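Local coordinates for CDP-glucose 4,6-dehydratase (Salmonella enterica subsp. enterica serovar Typhi, PDB 1WVG), which catalyses the NAD(+)-dependent conversion of CDP-D-glucose to CDP-4-dehydro-6-deoxy-D-glucose and water, an early step toward CDP-dideoxy sugars of the O-antigen, at residues V221-P226 / K270-I275; I229-H234 / L303-S308. All blocks are in the same frame, centred on the assembly; numbering follows the deposited sequence.

Contact 1: residues V221-P226 / K270-I275; sequences VIIRNP and KTVEFI. With CXY (cytidine-5'-diphospho-beta-D-xylose), chain D.
The side chains of Ile-223 and Val-272 run antiparallel to each other as they pass beside the bound cytidine, at the start of helix 272-283. Their methyls CG2 of Ile-223 and CG1 of Val-272 lie 3.9 Å apart. With CG1 anti to the backbone N (chi1 171°), Val-272 turns that methyl to Ile-223 and CG2 to the ribose. There CG2 packs 3.5 Å from the ring oxygen O4D of the bound CDP-xylose. Pro-226 lies against Glu-273, with the two CB atoms 3.8 Å apart. The main polar tie is Glu-273 N to Pro-226 O, 2.7 Å long, with an N-H...O angle of 161°. It uses an N-H in the first turn of the helix, where no helical carbonyl precedes it. Thr-271 is the N-cap: its OG1 accepts from Phe-274 N at 3.0 Å.

The segment 221-226 also reads the cytosine. N4 of the base donates to Ile-222 O, Arg-224 N donates to N3, and Asn-225 N donates to O2. Cytosine C5 lies 3.2 Å above the guanidinium plane of Arg-224, offset toward the rim of that group. Asn-225 ND2 holds the ribose hydroxyl O2D at 2.7 Å. Glu-299 forms a salt bridge with Arg-224 NE.

Strand 221-223 pairs in parallel with strand 289-291. Helix 207-216 packs on Val-221 and Ile-223, while Val-272 also touches Trp-232 of strand 232-234.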
loop_
_atom_site.group_PDB
_atom_site.type_symbol
_atom_site.label_atom_id
_atom_site.label_comp_id
_atom_site.label_asym_id
_atom_site.label_seq_id
_atom_site.Cartn_x
_atom_site.Cartn_y
_atom_site.Cartn_z
ATOM N N VAL A 221 33.395 26.273 1.158
ATOM C CA VAL A 221 32.224 25.920 0.407
ATOM C C VAL A 221 31.059 26.148 1.321
ATOM O O VAL A 221 31.123 25.888 2.538
ATOM C CB VAL A 221 32.287 24.492 -0.167
ATOM C CG1 VAL A 221 32.644 23.462 0.915
ATOM C CG2 VAL A 221 30.966 24.117 -0.830
ATOM N N ILE A 222 30.016 26.659 0.704
ATOM C CA ILE A 222 28.792 26.921 1.425
ATOM C C ILE A 222 27.736 25.796 1.369
ATOM O O ILE A 222 27.116 25.567 0.322
ATOM C CB ILE A 222 28.194 28.244 1.039
ATOM C CG1 ILE A 222 29.112 29.338 1.601
ATOM C CG2 ILE A 222 26.795 28.296 1.648
ATOM C CD1 ILE A 222 28.656 30.753 1.278
ATOM N N ILE A 223 27.537 25.125 2.535
ATOM C CA ILE A 223 26.609 24.007 2.770
ATOM C C ILE A 223 25.205 24.411 3.201
ATOM O O ILE A 223 24.993 25.033 4.259
ATOM C CB ILE A 223 27.178 23.048 3.791
ATOM C CG1 ILE A 223 28.523 22.588 3.272
ATOM C CG2 ILE A 223 26.246 21.860 3.967
ATOM C CD1 ILE A 223 28.416 21.786 1.978
ATOM N N ARG A 224 24.228 24.023 2.374
ATOM C CA ARG A 224 22.870 24.362 2.696
ATOM C C ARG A 224 22.088 23.356 3.518
ATOM O O ARG A 224 21.241 23.794 4.303
ATOM C CB ARG A 224 22.046 24.947 1.564
ATOM C CG ARG A 224 22.371 24.442 0.171
ATOM C CD ARG A 224 21.159 24.579 -0.727
ATOM N NE ARG A 224 21.236 23.809 -1.965
ATOM C CZ ARG A 224 22.215 23.949 -2.847
ATOM N NH1 ARG A 224 23.222 24.819 -2.648
ATOM N NH2 ARG A 224 22.181 23.183 -3.940
ATOM N N ASN A 225 22.352 22.041 3.343
ATOM C CA ASN A 225 21.622 20.946 4.048
ATOM C C ASN A 225 22.487 19.777 4.503
ATOM O O ASN A 225 22.441 18.701 3.898
ATOM C CB ASN A 225 20.620 20.347 3.045
ATOM C CG ASN A 225 19.570 21.353 2.649
ATOM O OD1 ASN A 225 18.799 21.798 3.498
ATOM N ND2 ASN A 225 19.527 21.702 1.367
ATOM N N PRO A 226 23.254 20.002 5.570
ATOM C CA PRO A 226 24.224 19.098 6.158
ATOM C C PRO A 226 23.731 17.729 6.539
ATOM O O PRO A 226 24.496 16.755 6.548
ATOM C CB PRO A 226 24.761 19.779 7.421
ATOM C CG PRO A 226 23.985 21.066 7.580
ATOM C CD PRO A 226 23.094 21.250 6.361
ATOM N N LYS A 270 25.211 8.302 3.102
ATOM C CA LYS A 270 25.571 9.228 4.168
ATOM C C LYS A 270 25.038 10.643 3.962
ATOM O O LYS A 270 24.467 10.960 2.916
ATOM C CB LYS A 270 27.063 9.183 4.414
ATOM C CG LYS A 270 27.587 7.739 4.467
ATOM C CD LYS A 270 28.332 7.364 5.749
ATOM C CE LYS A 270 29.478 6.373 5.577
ATOM N NZ LYS A 270 30.441 6.331 6.717
ATOM N N THR A 271 25.231 11.488 4.982
ATOM C CA THR A 271 24.754 12.861 4.909
ATOM C C THR A 271 25.721 13.723 4.166
ATOM O O THR A 271 26.909 13.403 4.052
ATOM C CB THR A 271 24.768 13.565 6.291
ATOM O OG1 THR A 271 26.073 13.510 6.868
ATOM C CG2 THR A 271 23.738 13.015 7.266
ATOM N N VAL A 272 25.177 14.872 3.789
ATOM C CA VAL A 272 25.943 15.914 3.153
ATOM C C VAL A 272 27.166 16.256 4.013
ATOM O O VAL A 272 28.326 16.262 3.578
ATOM C CB VAL A 272 25.024 17.107 2.949
ATOM C CG1 VAL A 272 25.824 18.311 2.491
ATOM C CG2 VAL A 272 23.996 16.754 1.865
ATOM N N GLU A 273 26.910 16.486 5.287
ATOM C CA GLU A 273 27.977 16.825 6.213
ATOM C C GLU A 273 29.125 15.833 6.182
ATOM O O GLU A 273 30.310 16.166 6.154
ATOM C CB GLU A 273 27.392 16.996 7.626
ATOM C CG GLU A 273 28.476 17.032 8.720
ATOM C CD GLU A 273 27.957 17.650 9.980
ATOM O OE1 GLU A 273 26.787 17.579 10.324
ATOM O OE2 GLU A 273 28.902 18.262 10.652
ATOM N N PHE A 274 28.770 14.569 6.204
ATOM C CA PHE A 274 29.802 13.576 6.184
ATOM C C PHE A 274 30.710 13.767 4.996
ATOM O O PHE A 274 31.934 13.654 5.028
ATOM C CB PHE A 274 29.129 12.203 6.011
ATOM C CG PHE A 274 30.160 11.148 5.715
ATOM C CD1 PHE A 274 30.726 10.417 6.763
ATOM C CD2 PHE A 274 30.576 10.858 4.415
ATOM C CE1 PHE A 274 31.704 9.444 6.539
ATOM C CE2 PHE A 274 31.567 9.907 4.164
ATOM C CZ PHE A 274 32.123 9.197 5.230
ATOM N N ILE A 275 30.085 13.972 3.873
ATOM C CA ILE A 275 30.865 14.114 2.661
ATOM C C ILE A 275 31.777 15.319 2.708
ATOM O O ILE A 275 32.978 15.217 2.443
ATOM C CB ILE A 275 29.996 14.136 1.412
ATOM C CG1 ILE A 275 29.654 12.685 1.056
ATOM C CG2 ILE A 275 30.766 14.770 0.254
ATOM C CD1 ILE A 275 28.174 12.513 0.767
HETATM O O1B CXY D . 20.185 15.442 -5.225
HETATM P PB CXY D . 20.381 16.513 -6.280
HETATM O O2B CXY D . 19.489 17.714 -6.111
HETATM O "O1'" CXY D . 20.155 15.856 -7.771
HETATM O O3A CXY D . 21.890 16.748 -6.042
HETATM P PA CXY D . 22.715 18.023 -5.409
HETATM O O1A CXY D . 24.149 17.647 -5.537
HETATM O O2A CXY D . 22.351 19.283 -6.092
HETATM O O5D CXY D . 22.168 18.044 -3.914
HETATM C C5D CXY D . 22.651 17.044 -3.007
HETATM C C4D CXY D . 22.315 17.471 -1.599
HETATM O O4D CXY D . 23.378 18.340 -1.137
HETATM C C3D CXY D . 20.991 18.200 -1.374
HETATM O O3D CXY D . 20.323 17.927 -0.090
HETATM C C2D CXY D . 21.517 19.644 -1.464
HETATM O O2D CXY D . 20.590 20.511 -0.805
HETATM C C1D CXY D . 22.797 19.519 -0.669
HETATM N N1 CXY D . 23.744 20.614 -0.898
HETATM C C6 CXY D . 24.258 20.840 -2.164
HETATM C C5 CXY D . 25.123 21.790 -2.417
HETATM C C4 CXY D . 25.573 22.671 -1.395
HETATM N N3 CXY D . 25.032 22.388 -0.130
HETATM C C2 CXY D . 24.118 21.395 0.179
HETATM N N4 CXY D . 26.351 23.607 -1.542
HETATM O O2 CXY D . 23.665 21.219 1.316
HETATM C "C1'" CXY D . 21.319 15.248 -8.303
HETATM C "C2'" CXY D . 21.324 15.571 -9.776
HETATM C "C3'" CXY D . 20.063 14.961 -10.356
HETATM C "C4'" CXY D . 20.052 13.450 -10.128
HETATM C "C5'" CXY D . 20.190 13.154 -8.640
HETATM O "O2'" CXY D . 21.294 16.995 -10.012
HETATM O "O3'" CXY D . 20.045 15.169 -11.781
HETATM O "O4'" CXY D . 18.852 12.884 -10.652
HETATM O "O5'" CXY D . 21.347 13.801 -8.101
#

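Contact 2: residues I229-H234 / L303-S308. With CXY (cytidine-5'-diphospho-beta-D-xylose), chain D.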
loop_
_atom_site.group_PDB
_atom_site.type_symbol
_atom_site.label_atom_id
_atom_site.label_comp_id
_atom_site.label_asym_id
_atom_site.label_seq_id
_atom_site.Cartn_x
_atom_site.Cartn_y
_atom_site.Cartn_z
ATOM N N ILE A 229 20.501 13.265 3.126
ATOM C CA ILE A 229 21.037 12.015 2.678
ATOM C C ILE A 229 20.684 11.781 1.205
ATOM O O ILE A 229 19.557 12.083 0.788
ATOM C CB ILE A 229 20.374 10.934 3.504
ATOM C CG1 ILE A 229 20.989 11.036 4.889
ATOM C CG2 ILE A 229 20.688 9.590 2.848
ATOM C CD1 ILE A 229 20.236 10.215 5.918
ATOM N N ARG A 230 21.636 11.211 0.453
ATOM C CA ARG A 230 21.478 10.880 -0.966
ATOM C C ARG A 230 22.179 9.562 -1.208
ATOM O O ARG A 230 23.052 9.180 -0.422
ATOM C CB ARG A 230 22.202 11.915 -1.837
ATOM C CG ARG A 230 21.521 13.274 -1.890
ATOM C CD ARG A 230 20.080 13.142 -2.369
ATOM N NE ARG A 230 19.414 14.401 -2.558
ATOM C CZ ARG A 230 18.645 14.952 -1.644
ATOM N NH1 ARG A 230 18.425 14.388 -0.463
ATOM N NH2 ARG A 230 18.074 16.106 -1.937
ATOM N N PRO A 231 21.853 8.890 -2.306
ATOM C CA PRO A 231 22.493 7.627 -2.596
ATOM C C PRO A 231 23.790 7.867 -3.336
ATOM O O PRO A 231 23.924 7.505 -4.502
ATOM C CB PRO A 231 21.524 6.821 -3.503
ATOM C CG PRO A 231 20.296 7.696 -3.739
ATOM C CD PRO A 231 20.578 9.046 -3.061
ATOM N N TRP A 232 24.766 8.472 -2.661
ATOM C CA TRP A 232 26.053 8.794 -3.290
ATOM C C TRP A 232 26.815 7.677 -3.987
ATOM O O TRP A 232 27.102 6.635 -3.387
ATOM C CB TRP A 232 27.002 9.475 -2.303
ATOM C CG TRP A 232 26.294 10.375 -1.328
ATOM C CD1 TRP A 232 25.977 10.089 -0.027
ATOM C CD2 TRP A 232 25.845 11.715 -1.557
ATOM N NE1 TRP A 232 25.366 11.162 0.575
ATOM C CE2 TRP A 232 25.272 12.183 -0.333
ATOM C CE3 TRP A 232 25.877 12.558 -2.675
ATOM C CZ2 TRP A 232 24.721 13.467 -0.204
ATOM C CZ3 TRP A 232 25.306 13.822 -2.524
ATOM C CH2 TRP A 232 24.753 14.284 -1.311
ATOM N N GLN A 233 27.241 7.926 -5.229
ATOM C CA GLN A 233 28.004 6.898 -5.884
ATOM C C GLN A 233 28.852 7.374 -7.046
ATOM O O GLN A 233 28.460 8.203 -7.849
ATOM C CB GLN A 233 27.048 5.798 -6.399
ATOM C CG GLN A 233 26.193 6.324 -7.559
ATOM C CD GLN A 233 25.126 5.365 -8.083
ATOM O OE1 GLN A 233 24.165 5.800 -8.733
ATOM N NE2 GLN A 233 25.304 4.063 -7.858
ATOM N N HIS A 234 30.009 6.774 -7.171
ATOM C CA HIS A 234 30.873 7.076 -8.287
ATOM C C HIS A 234 30.071 6.956 -9.574
ATOM O O HIS A 234 29.345 5.984 -9.807
ATOM C CB HIS A 234 32.079 6.093 -8.380
ATOM C CG HIS A 234 33.156 6.646 -9.278
ATOM N ND1 HIS A 234 33.030 6.628 -10.650
ATOM C CD2 HIS A 234 34.315 7.293 -8.977
ATOM C CE1 HIS A 234 34.101 7.220 -11.158
ATOM N NE2 HIS A 234 34.899 7.632 -10.176
ATOM N N LEU A 303 16.813 10.509 0.779
ATOM C CA LEU A 303 16.678 9.762 -0.459
ATOM C C LEU A 303 17.606 8.537 -0.510
ATOM O O LEU A 303 18.819 8.699 -0.583
ATOM C CB LEU A 303 16.807 10.635 -1.726
ATOM C CG LEU A 303 16.644 9.839 -3.021
ATOM C CD1 LEU A 303 15.310 9.103 -2.955
ATOM C CD2 LEU A 303 16.662 10.775 -4.230
ATOM N N LYS A 304 17.027 7.309 -0.482
ATOM C CA LYS A 304 17.812 6.072 -0.573
ATOM C C LYS A 304 17.136 5.179 -1.596
ATOM O O LYS A 304 15.927 5.295 -1.841
ATOM C CB LYS A 304 17.869 5.301 0.743
ATOM C CG LYS A 304 18.777 5.960 1.764
ATOM C CD LYS A 304 19.205 5.039 2.895
ATOM C CE LYS A 304 18.063 4.258 3.506
ATOM N NZ LYS A 304 18.495 3.581 4.739
ATOM N N LEU A 305 17.905 4.281 -2.188
ATOM C CA LEU A 305 17.377 3.320 -3.170
ATOM C C LEU A 305 17.625 1.873 -2.721
ATOM O O LEU A 305 18.763 1.487 -2.360
ATOM C CB LEU A 305 18.187 3.403 -4.478
ATOM C CG LEU A 305 17.958 4.679 -5.275
ATOM C CD1 LEU A 305 18.876 4.699 -6.498
ATOM C CD2 LEU A 305 16.494 4.724 -5.700
ATOM N N ASP A 306 16.580 1.043 -2.804
ATOM C CA ASP A 306 16.781 -0.368 -2.473
ATOM C C ASP A 306 17.199 -1.054 -3.789
ATOM O O ASP A 306 16.482 -0.984 -4.786
ATOM C CB ASP A 306 15.503 -0.988 -1.862
ATOM C CG ASP A 306 15.745 -2.423 -1.451
ATOM O OD1 ASP A 306 16.246 -3.245 -2.187
ATOM O OD2 ASP A 306 15.340 -2.735 -0.257
ATOM N N CYS A 307 18.384 -1.664 -3.826
ATOM C CA CYS A 307 18.889 -2.287 -5.063
ATOM C C CYS A 307 18.917 -3.810 -5.085
ATOM O O CYS A 307 19.655 -4.388 -5.864
ATOM C CB CYS A 307 20.271 -1.740 -5.447
ATOM S SG CYS A 307 20.211 0.066 -5.569
ATOM N N SER A 308 18.112 -4.469 -4.265
ATOM C CA SER A 308 18.069 -5.932 -4.268
ATOM C C SER A 308 17.684 -6.506 -5.633
ATOM O O SER A 308 18.182 -7.539 -6.012
ATOM C CB SER A 308 17.082 -6.468 -3.229
ATOM O OG SER A 308 17.539 -6.069 -1.976
HETATM O O1B CXY D . 20.185 15.442 -5.225
HETATM P PB CXY D . 20.381 16.513 -6.280
HETATM O O2B CXY D . 19.489 17.714 -6.111
HETATM O "O1'" CXY D . 20.155 15.856 -7.771
HETATM O O3A CXY D . 21.890 16.748 -6.042
HETATM P PA CXY D . 22.715 18.023 -5.409
HETATM O O1A CXY D . 24.149 17.647 -5.537
HETATM O O2A CXY D . 22.351 19.283 -6.092
HETATM O O5D CXY D . 22.168 18.044 -3.914
HETATM C C5D CXY D . 22.651 17.044 -3.007
HETATM C C4D CXY D . 22.315 17.471 -1.599
HETATM O O4D CXY D . 23.378 18.340 -1.137
HETATM C C3D CXY D . 20.991 18.200 -1.374
HETATM O O3D CXY D . 20.323 17.927 -0.090
HETATM C C2D CXY D . 21.517 19.644 -1.464
HETATM O O2D CXY D . 20.590 20.511 -0.805
HETATM C C1D CXY D . 22.797 19.519 -0.669
HETATM N N1 CXY D . 23.744 20.614 -0.898
HETATM C C6 CXY D . 24.258 20.840 -2.164
HETATM C C5 CXY D . 25.123 21.790 -2.417
HETATM C C4 CXY D . 25.573 22.671 -1.395
HETATM N N3 CXY D . 25.032 22.388 -0.130
HETATM C C2 CXY D . 24.118 21.395 0.179
HETATM N N4 CXY D . 26.351 23.607 -1.542
HETATM O O2 CXY D . 23.665 21.219 1.316
HETATM C "C1'" CXY D . 21.319 15.248 -8.303
HETATM C "C2'" CXY D . 21.324 15.571 -9.776
HETATM C "C3'" CXY D . 20.063 14.961 -10.356
HETATM C "C4'" CXY D . 20.052 13.450 -10.128
HETATM C "C5'" CXY D . 20.190 13.154 -8.640
HETATM O "O2'" CXY D . 21.294 16.995 -10.012
HETATM O "O3'" CXY D . 20.045 15.169 -11.781
HETATM O "O4'" CXY D . 18.852 12.884 -10.652
HETATM O "O5'" CXY D . 21.347 13.801 -8.101
#
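Arg-230 folds back at chi2 (-56°), which brings its guanidinium beside both the CDP-xylose diphosphate and its own chain. On the other segment, Leu-303 holds CG anti to the backbone N (chi1 -179°), and its CG meets Pro-231 CD at 4.0 Å. The Arg-230 side chain runs roughly perpendicular to that of Leu-303, with CD of the arginine 4.2 Å from CB of the leucine. Leu-305 is set across the Pro-231 ring in the same way, CG to CG at 4.1 Å.

The backbones are tied only loosely. Leu-303 N gives a weak hydrogen bond to Ile-229 O, 3.2 Å long. The same oxygen takes a better bond from Arg-230 NH1 at 2.9 Å. That donor sits well above the carbonyl plane, although the oxygen lies in the guanidinium plane. Pro-231 is the centre of an inverse gamma turn. Further on, Asp-306 OD1 accepts from Ser-308 N in an Asx turn.

Lys-304 NZ forms a salt bridge with Asp-266 and a hydrogen bond with Ser-308 of a second subunit.

Arg-230 NE donates to phosphate oxygen O1B at 3.0 Å, with O1B in the guanidinium plane, and O3D of the ribose lies over one face. NH2 bonds to Ala-300 O. Backbone carbonyls thus fix the rotation of the guanidinium, and its positive charge probably helps to offset the charge of the diphosphate.

The centres of contacts 1 and 2 are 16 Å apart, on the same side of the chain's centre, and both touch the CDP-xylose. Contact 1 meets its cytidine end; contact 2 meets its diphosphate and the neighbouring side of the ribose. Along the chain the segments alternate: 221-226, 229-234, 270-275, 303-308. Strand 221-223 belongs to a small two-stranded sheet, whereas strand 232-234 pairs with 187-197 in the large parallel sheet of the Rossmann fold. Trp-232 joins the two contacts, since its NE1 probably bonds to Lys-270 O, just before helix 272-283. Neighbouring parts of the fold thus grip adjoining parts of one nucleotide sugar.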